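Local structure of glycosyl hydrolase family 26 (Bacteroides ovatus, 4ZXO) at residues L299-A304 and S308-A313; H31-A36 and N75-S80. The protein probably hydrolyses the beta-mannan backbone of galactomannan as a family 26 glycoside hydrolase, a beta-mannanase of the galactomannan-degrading system of Bacteroides ovatus. One frame throughout, in Å; residues are numbered along the deposited sequence.

Contact 1: L299-A304 and S308-A313; sequences LVWRNA and STHYYA
N303 reaches across to the backbone of Y312 and A313 and holds it with three hydrogen bonds. N303 OD1 takes A313 N at 2.9 Å on a lone pair in the carbonyl plane, and Y312 N at 3.1 Å from above that plane. On the other branch N303 ND2 gives a bent bond to A313 O, 3.0 Å long with an angle of 140° at the hydrogen. The amide gets there because CG stands anti to the carbonyl carbon, beside the backbone N (chi1 -77°). With an alanine here, the amides of Y312 and A313 would probably lose their shared acceptor, leaving the returning loop less firmly fixed. One residue on, A304 N bonds straight to H310 O at 2.9 Å, so side-chain and main-chain bonds hold the returning segment at successive points, at Y312 and A313 and at H310.

Toward the strand, the packing is aromatic. W301 CB lies 3.5 Å from Y312 CD2, and the indole turns its edge to the face of the Y312 ring in an offset edge-to-face pair, planes 73° apart. Y312 CE2 in turn sits over one face of the H310 imidazole, near its rim. R302 O meets the edge of the Y312 ring and also takes a CA-H...O contact from Y311 CA at 3.4 Å. At the strand end, V300 CG2 packs on A313 CB.

In the second shell, H310 ND1 is hydrogen-bonded to E274, E306 forms a salt bridge with R302, D49 bonds N303 ND2, and Q318 meets the hydroxyl of Y311. Strand 295-300 runs beside strand 27-32 in the parallel barrel, and the contact lies beyond its C-terminal end, on the side where loops shape the substrate cleft in TIM-barrel glycoside hydrolases.

Contact 2: H31-A36 and N75-S80; sequences HHDDTA and NLDKVS
D33 and D77 face each other through water, with D33 OD2 4.4 Å from D77 OD2. The D33 side chain sets out from a residue with left-handed backbone angles, third in the type II turn H31 to D34, and CB heads toward the 75-80 loop. CG then splits the carboxylate between two waters. D33 OD2 receives a bond from the first water at 2.7 Å; that water also donates to D77 OD2 at 2.6 Å and lies in the plane of the H32 ring, 2.8 Å from H32 NE2. D33 OD1 receives a bond from the second water, which is held weakly by N75 ND2. With both its donated bonds going to carboxylates, the first water probably eases the repulsion between the two acids, and R302, touching D77, may add to that.

N75 shapes the opposing loop. N75 OD1 accepts D77 N at 2.9 Å, making an Asx turn, and V79 N at 3.0 Å, the two donors coming from opposite faces of the amide plane. Beside the two waters, V79 CG2 rests against A36 CB at 4.3 Å, while helix 81-93 packs on V79 through L84 and on A36 through Y87. The waters bridge two loops that follow the C-terminal ends of neighbouring parallel strands, 27-32 and 60-64, of a TIM barrel.

In the fold
Contacts 1 and 2, with centres about 11 Å apart, join where strands 295-300 and 27-32 run side by side in the barrel. V300 O probably accepts a hydrogen bond from H32 N at 3.0 Å, and H31 NE2 sits 3.1 Å from N303 OD1 in a weak, probable hydrogen bond to that oxygen. W301 stacks on H32, whose NE2 meets the water between D33 and D77. Y37 gives a further bridge: its hydroxyl bonds R302 NH1 and, weakly, D33 OD2. Both contacts follow C-terminal strand ends, the side that carries the active site in TIM-barrel enzymes; the potassium is bound by other residues.

Contact 1: L299-A304 and S308-A313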
ATOM      1  N   LEU A 299       2.125  -7.047  -2.140  1.00  7.63           N
ATOM      2  CA  LEU A 299       2.118  -6.124  -3.257  1.00  6.94           C
ATOM      3  C   LEU A 299       3.530  -5.883  -3.714  1.00  6.92           C
ATOM      4  O   LEU A 299       4.396  -5.576  -2.905  1.00  7.11           O
ATOM      5  CB  LEU A 299       1.469  -4.790  -2.830  1.00  8.78           C
ATOM      6  CG  LEU A 299       1.357  -3.817  -4.016  1.00  9.64           C
ATOM      7  CD1 LEU A 299      -0.041  -3.222  -4.157  1.00 10.33           C
ATOM      8  CD2 LEU A 299       2.406  -2.754  -3.880  1.00  8.84           C
ATOM      9  N   VAL A 300       3.765  -6.016  -5.013  1.00  6.95           N
ATOM     10  CA  VAL A 300       5.098  -5.700  -5.554  1.00  7.98           C
ATOM     11  C   VAL A 300       5.046  -4.341  -6.263  1.00  8.69           C
ATOM     12  O   VAL A 300       3.977  -3.870  -6.750  1.00  8.70           O
ATOM     13  CB  VAL A 300       5.626  -6.777  -6.537  1.00 10.03           C
ATOM     14  CG1 VAL A 300       5.700  -8.146  -5.838  1.00 10.89           C
ATOM     15  CG2 VAL A 300       4.830  -6.808  -7.833  1.00 10.44           C
ATOM     16  N   TRP A 301       6.217  -3.704  -6.346  1.00  9.79           N
ATOM     17  CA  TRP A 301       6.282  -2.297  -6.754  1.00  9.63           C
ATOM     18  C   TRP A 301       6.159  -2.133  -8.281  1.00 10.74           C
ATOM     19  O   TRP A 301       5.976  -3.109  -9.012  1.00 10.79           O
ATOM     20  CB  TRP A 301       7.576  -1.656  -6.211  1.00  9.60           C
ATOM     21  CG  TRP A 301       7.486  -0.130  -6.142  1.00 11.30           C
ATOM     22  CD1 TRP A 301       8.292   0.804  -6.806  1.00 13.31           C
ATOM     23  CD2 TRP A 301       6.520   0.650  -5.410  1.00 12.63           C
ATOM     24  NE1 TRP A 301       7.870   2.087  -6.512  1.00 14.34           N
ATOM     25  CE2 TRP A 301       6.785   2.020  -5.674  1.00 13.67           C
ATOM     26  CE3 TRP A 301       5.480   0.313  -4.532  1.00 13.49           C
ATOM     27  CZ2 TRP A 301       6.058   3.051  -5.055  1.00 14.84           C
ATOM     28  CZ3 TRP A 301       4.733   1.334  -3.944  1.00 14.84           C
ATOM     29  CH2 TRP A 301       5.027   2.688  -4.223  1.00 14.93           C
ATOM     30  N   ARG A 302       6.155  -0.880  -8.732  1.00 10.11           N
ATOM     31  CA  ARG A 302       5.737  -0.521 -10.097  1.00 10.17           C
ATOM     32  C   ARG A 302       6.673  -0.973 -11.193  1.00 10.88           C
ATOM     33  O   ARG A 302       7.827  -1.301 -10.948  1.00 11.95           O
ATOM     34  CB  ARG A 302       5.535   1.010 -10.203  1.00 10.13           C
ATOM     35  CG  ARG A 302       6.824   1.805 -10.112  1.00 11.54           C
ATOM     36  CD  ARG A 302       6.574   3.256  -9.695  1.00 13.28           C
ATOM     37  NE  ARG A 302       7.834   4.010  -9.872  1.00 14.02           N
ATOM     38  CZ  ARG A 302       8.202   4.639 -11.001  1.00 14.57           C
ATOM     39  NH1 ARG A 302       7.391   4.679 -12.095  1.00 13.87           N
ATOM     40  NH2 ARG A 302       9.416   5.206 -11.049  1.00 17.41           N
ATOM     41  N   ASN A 303       6.130  -1.052 -12.401  1.00 10.93           N
ATOM     42  CA  ASN A 303       6.956  -1.347 -13.586  1.00 10.65           C
ATOM     43  C   ASN A 303       7.199  -0.052 -14.324  1.00 11.99           C
ATOM     44  O   ASN A 303       6.346   0.397 -15.090  1.00 13.24           O
ATOM     45  CB  ASN A 303       6.254  -2.386 -14.477  1.00 11.13           C
ATOM     46  CG  ASN A 303       6.381  -3.801 -13.928  1.00 11.31           C
ATOM     47  OD1 ASN A 303       6.709  -3.986 -12.746  1.00 12.65           O
ATOM     48  ND2 ASN A 303       6.115  -4.798 -14.776  1.00 11.76           N
ATOM     49  N   ALA A 304       8.323   0.607 -14.030  1.00 13.14           N
ATOM     50  CA  ALA A 304       8.520   2.007 -14.437  1.00 14.17           C
ATOM     51  C   ALA A 304       8.750   2.183 -15.927  1.00 16.18           C
ATOM     52  O   ALA A 304       9.832   1.873 -16.448  1.00 16.69           O
ATOM     53  CB  ALA A 304       9.699   2.622 -13.650  1.00 13.92           C
ATOM     54  N   SER A 308      13.368   1.524 -17.603  1.00 24.67           N
ATOM     55  CA  SER A 308      12.920   0.180 -17.921  1.00 25.33           C
ATOM     56  C   SER A 308      13.649  -0.954 -17.156  1.00 23.72           C
ATOM     57  O   SER A 308      13.280  -2.131 -17.286  1.00 24.38           O
ATOM     58  CB  SER A 308      13.027  -0.028 -19.433  1.00 28.02           C
ATOM     59  OG  SER A 308      14.366  -0.018 -19.834  1.00 30.13           O
ATOM     60  N   THR A 309      14.698  -0.612 -16.399  1.00 21.15           N
ATOM     61  CA  THR A 309      15.361  -1.549 -15.480  1.00 21.45           C
ATOM     62  C   THR A 309      14.646  -1.622 -14.116  1.00 20.09           C
ATOM     63  O   THR A 309      14.889  -2.518 -13.281  1.00 20.31           O
ATOM     64  CB  THR A 309      16.827  -1.113 -15.228  1.00 22.50           C
ATOM     65  OG1 THR A 309      16.817   0.231 -14.718  1.00 23.28           O
ATOM     66  CG2 THR A 309      17.610  -1.121 -16.518  1.00 23.58           C
ATOM     67  N   HIS A 310      13.757  -0.670 -13.874  1.00 17.92           N
ATOM     68  CA  HIS A 310      13.156  -0.524 -12.559  1.00 16.65           C
ATOM     69  C   HIS A 310      11.773  -1.139 -12.596  1.00 16.09           C
ATOM     70  O   HIS A 310      10.779  -0.421 -12.869  1.00 17.31           O
ATOM     71  CB  HIS A 310      13.091   0.979 -12.174  1.00 17.17           C
ATOM     72  CG  HIS A 310      12.655   1.245 -10.764  1.00 18.64           C
ATOM     73  ND1 HIS A 310      13.304   0.720  -9.668  1.00 19.26           N
ATOM     74  CD2 HIS A 310      11.640   2.002 -10.268  1.00 19.69           C
ATOM     75  CE1 HIS A 310      12.741   1.163  -8.556  1.00 19.20           C
ATOM     76  NE2 HIS A 310      11.723   1.944  -8.890  1.00 20.46           N
ATOM     77  N   TYR A 311      11.673  -2.458 -12.335  1.00 13.64           N
ATOM     78  CA  TYR A 311      10.346  -3.095 -12.371  1.00 12.16           C
ATOM     79  C   TYR A 311      10.335  -4.253 -11.410  1.00 12.00           C
ATOM     80  O   TYR A 311      11.399  -4.853 -11.118  1.00 11.67           O
ATOM     81  CB  TYR A 311       9.992  -3.559 -13.792  1.00 13.10           C
ATOM     82  CG  TYR A 311      10.952  -4.557 -14.388  1.00 12.86           C
ATOM     83  CD1 TYR A 311      10.818  -5.914 -14.126  1.00 13.20           C
ATOM     84  CD2 TYR A 311      11.985  -4.136 -15.223  1.00 13.52           C
ATOM     85  CE1 TYR A 311      11.680  -6.839 -14.653  1.00 13.67           C
ATOM     86  CE2 TYR A 311      12.885  -5.046 -15.785  1.00 14.41           C
ATOM     87  CZ  TYR A 311      12.724  -6.407 -15.515  1.00 14.54           C
ATOM     88  OH  TYR A 311      13.607  -7.325 -16.096  1.00 15.85           O
ATOM     89  N   TYR A 312       9.159  -4.567 -10.896  1.00 12.00           N
ATOM     90  CA  TYR A 312       9.053  -5.575  -9.853  1.00 11.75           C
ATOM     91  C   TYR A 312       8.020  -6.647 -10.173  1.00 11.67           C
ATOM     92  O   TYR A 312       7.953  -7.627  -9.470  1.00 11.93           O
ATOM     93  CB  TYR A 312       8.735  -4.906  -8.489  1.00 11.05           C
ATOM     94  CG  TYR A 312       9.865  -3.982  -8.038  1.00 11.06           C
ATOM     95  CD1 TYR A 312      10.879  -4.431  -7.188  1.00 10.83           C
ATOM     96  CD2 TYR A 312       9.936  -2.677  -8.516  1.00 11.58           C
ATOM     97  CE1 TYR A 312      11.927  -3.605  -6.812  1.00 11.77           C
ATOM     98  CE2 TYR A 312      10.972  -1.843  -8.161  1.00 10.88           C
ATOM     99  CZ  TYR A 312      11.953  -2.291  -7.272  1.00 10.97           C
ATOM    100  OH  TYR A 312      12.971  -1.426  -6.932  1.00 12.76           O
ATOM    101  N   ALA A 313       7.183  -6.437 -11.188  1.00 11.64           N
ATOM    102  CA  ALA A 313       6.331  -7.514 -11.730  1.00 11.61           C
ATOM    103  C   ALA A 313       6.901  -7.920 -13.070  1.00 12.23           C
ATOM    104  O   ALA A 313       7.584  -7.122 -13.695  1.00 12.35           O
ATOM    105  CB  ALA A 313       4.864  -7.034 -11.868  1.00 11.89           C
TER

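Contact 2: H31-A36 and N75-S80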
ATOM      1  N   HIS A  31      -0.000  -5.142  -7.358  1.00  9.53           N
ATOM      2  CA  HIS A  31       1.023  -4.463  -8.111  1.00  9.47           C
ATOM      3  C   HIS A  31       0.724  -2.958  -8.141  1.00  9.85           C
ATOM      4  O   HIS A  31      -0.403  -2.538  -8.462  1.00 10.24           O
ATOM      5  CB  HIS A  31       1.047  -5.038  -9.532  1.00 10.01           C
ATOM      6  CG  HIS A  31       2.143  -4.471 -10.409  1.00 10.26           C
ATOM      7  ND1 HIS A  31       1.952  -4.217 -11.755  1.00 10.85           N
ATOM      8  CD2 HIS A  31       3.431  -4.139 -10.138  1.00 10.43           C
ATOM      9  CE1 HIS A  31       3.077  -3.745 -12.281  1.00 10.89           C
ATOM     10  NE2 HIS A  31       3.986  -3.664 -11.310  1.00 10.88           N
ATOM     11  N   HIS A  32       1.731  -2.155  -7.863  1.00  9.56           N
ATOM     12  CA  HIS A  32       1.625  -0.705  -7.938  1.00  8.06           C
ATOM     13  C   HIS A  32       1.567  -0.215  -9.393  1.00  8.78           C
ATOM     14  O   HIS A  32       2.287  -0.693 -10.280  1.00 10.52           O
ATOM     15  CB  HIS A  32       2.826  -0.044  -7.206  1.00  8.24           C
ATOM     16  CG  HIS A  32       2.640   1.422  -6.952  1.00  8.28           C
ATOM     17  ND1 HIS A  32       1.880   1.918  -5.891  1.00  8.08           N
ATOM     18  CD2 HIS A  32       3.096   2.506  -7.635  1.00  9.11           C
ATOM     19  CE1 HIS A  32       1.889   3.247  -5.938  1.00  8.49           C
ATOM     20  NE2 HIS A  32       2.642   3.626  -6.976  1.00  9.44           N
ATOM     21  N   ASP A  33       0.660   0.728  -9.608  1.00  9.53           N
ATOM     22  CA  ASP A  33       0.442   1.418 -10.900  1.00  9.83           C
ATOM     23  C   ASP A  33       0.120   0.410 -12.021  1.00 11.01           C
ATOM     24  O   ASP A  33       0.400   0.661 -13.190  1.00 10.64           O
ATOM     25  CB  ASP A  33       1.662   2.303 -11.236  1.00  9.22           C
ATOM     26  CG  ASP A  33       1.604   3.639 -10.522  1.00 10.00           C
ATOM     27  OD1 ASP A  33       0.495   3.998 -10.053  1.00 11.61           O
ATOM     28  OD2 ASP A  33       2.658   4.312 -10.423  1.00 10.67           O
ATOM     29  N   ASP A  34      -0.509  -0.714 -11.641  1.00 10.34           N
ATOM     30  CA  ASP A  34      -0.604  -1.841 -12.552  1.00 10.48           C
ATOM     31  C   ASP A  34      -1.325  -1.530 -13.868  1.00 10.56           C
ATOM     32  O   ASP A  34      -0.879  -1.965 -14.954  1.00 11.07           O
ATOM     33  CB  ASP A  34      -1.355  -2.988 -11.856  1.00 10.93           C
ATOM     34  CG  ASP A  34      -1.357  -4.250 -12.717  1.00 11.29           C
ATOM     35  OD1 ASP A  34      -0.258  -4.821 -12.944  1.00 11.94           O
ATOM     36  OD2 ASP A  34      -2.438  -4.642 -13.205  1.00 11.65           O
ATOM     37  N   THR A  35      -2.411  -0.767 -13.782  1.00 10.50           N
ATOM     38  CA  THR A  35      -3.177  -0.428 -14.967  1.00 11.20           C
ATOM     39  C   THR A  35      -2.905   0.970 -15.484  1.00 13.18           C
ATOM     40  O   THR A  35      -3.552   1.415 -16.453  1.00 15.78           O
ATOM     41  CB  THR A  35      -4.674  -0.577 -14.683  1.00 12.36           C
ATOM     42  OG1 THR A  35      -4.951   0.017 -13.392  1.00 13.54           O
ATOM     43  CG2 THR A  35      -5.053  -2.054 -14.645  1.00 13.41           C
ATOM     44  N   ALA A  36      -1.931   1.652 -14.886  1.00 12.86           N
ATOM     45  CA  ALA A  36      -1.540   2.974 -15.382  1.00 12.91           C
ATOM     46  C   ALA A  36      -0.449   2.896 -16.466  1.00 13.74           C
ATOM     47  O   ALA A  36      -0.482   3.663 -17.437  1.00 15.20           O
ATOM     48  CB  ALA A  36      -1.071   3.844 -14.223  1.00 11.72           C
ATOM     49  N   ASN A  75       0.058  13.296 -10.431  1.00  8.80           N
ATOM     50  CA  ASN A  75       0.851  12.905  -9.269  1.00  8.25           C
ATOM     51  C   ASN A  75       2.345  12.924  -9.589  1.00  8.33           C
ATOM     52  O   ASN A  75       2.755  13.317 -10.709  1.00  9.59           O
ATOM     53  CB  ASN A  75       0.411  11.540  -8.700  1.00  8.55           C
ATOM     54  CG  ASN A  75       0.828  10.351  -9.548  1.00  6.86           C
ATOM     55  OD1 ASN A  75       1.532  10.473 -10.540  1.00  8.37           O
ATOM     56  ND2 ASN A  75       0.382   9.176  -9.126  1.00  8.42           N
ATOM     57  N   LEU A  76       3.149  12.514  -8.599  1.00  8.60           N
ATOM     58  CA  LEU A  76       4.616  12.634  -8.729  1.00  9.03           C
ATOM     59  C   LEU A  76       5.159  11.752  -9.836  1.00 10.48           C
ATOM     60  O   LEU A  76       6.266  11.968 -10.303  1.00 11.90           O
ATOM     61  CB  LEU A  76       5.357  12.278  -7.456  1.00  8.66           C
ATOM     62  CG  LEU A  76       5.530  10.844  -7.058  1.00  9.01           C
ATOM     63  CD1 LEU A  76       6.436  10.837  -5.821  1.00 10.32           C
ATOM     64  CD2 LEU A  76       4.203  10.151  -6.696  1.00  9.24           C
ATOM     65  N   ASP A  77       4.376  10.750 -10.235  1.00 10.16           N
ATOM     66  CA  ASP A  77       4.836   9.835 -11.293  1.00 11.66           C
ATOM     67  C   ASP A  77       4.166  10.162 -12.617  1.00 12.48           C
ATOM     68  O   ASP A  77       4.157   9.352 -13.545  1.00 14.22           O
ATOM     69  CB  ASP A  77       4.599   8.386 -10.840  1.00 12.80           C
ATOM     70  CG  ASP A  77       5.593   7.981  -9.755  1.00 14.02           C
ATOM     71  OD1 ASP A  77       6.783   8.278  -9.933  1.00 15.77           O
ATOM     72  OD2 ASP A  77       5.254   7.424  -8.696  1.00 13.88           O
ATOM     73  N   LYS A  78       3.642  11.382 -12.715  1.00 11.93           N
ATOM     74  CA  LYS A  78       3.095  11.946 -13.950  1.00 12.57           C
ATOM     75  C   LYS A  78       1.822  11.212 -14.425  1.00 12.70           C
ATOM     76  O   LYS A  78       1.504  11.208 -15.635  1.00 15.24           O
ATOM     77  CB  LYS A  78       4.160  11.994 -15.059  1.00 14.38           C
ATOM     78  CG  LYS A  78       5.368  12.786 -14.606  1.00 17.82           C
ATOM     79  CD  LYS A  78       6.319  13.051 -15.796  1.00 22.09           C
ATOM     80  CE  LYS A  78       7.578  13.813 -15.312  1.00 25.71           C
ATOM     81  NZ  LYS A  78       8.508  14.138 -16.441  1.00 27.81           N
ATOM     82  N   VAL A  79       1.059  10.643 -13.474  1.00 11.16           N
ATOM     83  CA  VAL A  79      -0.227  10.051 -13.817  1.00 11.05           C
ATOM     84  C   VAL A  79      -1.331  10.987 -13.363  1.00  9.37           C
ATOM     85  O   VAL A  79      -1.300  11.474 -12.212  1.00 10.08           O
ATOM     86  CB  VAL A  79      -0.441   8.688 -13.130  1.00 11.61           C
ATOM     87  CG1 VAL A  79      -1.767   8.088 -13.583  1.00 11.16           C
ATOM     88  CG2 VAL A  79       0.702   7.722 -13.513  1.00 12.65           C
ATOM     89  N   SER A  80      -2.306  11.290 -14.231  1.00  9.87           N
ATOM     90  CA  SER A  80      -3.265  12.305 -13.821  1.00 10.40           C
ATOM     91  C   SER A  80      -4.183  11.749 -12.723  1.00  9.77           C
ATOM     92  O   SER A  80      -4.485  10.563 -12.704  1.00 10.07           O
ATOM     93  CB  SER A  80      -4.132  12.798 -14.995  1.00 10.04           C
ATOM     94  OG  SER A  80      -5.015  11.743 -15.445  1.00 10.20           O
TER
HETATM   95  O   HOH W   1       3.118   6.008  -8.410  1.00 12.43           O
HETATM   96  O   HOH W   2       0.504   6.382  -8.857  1.00 10.15           O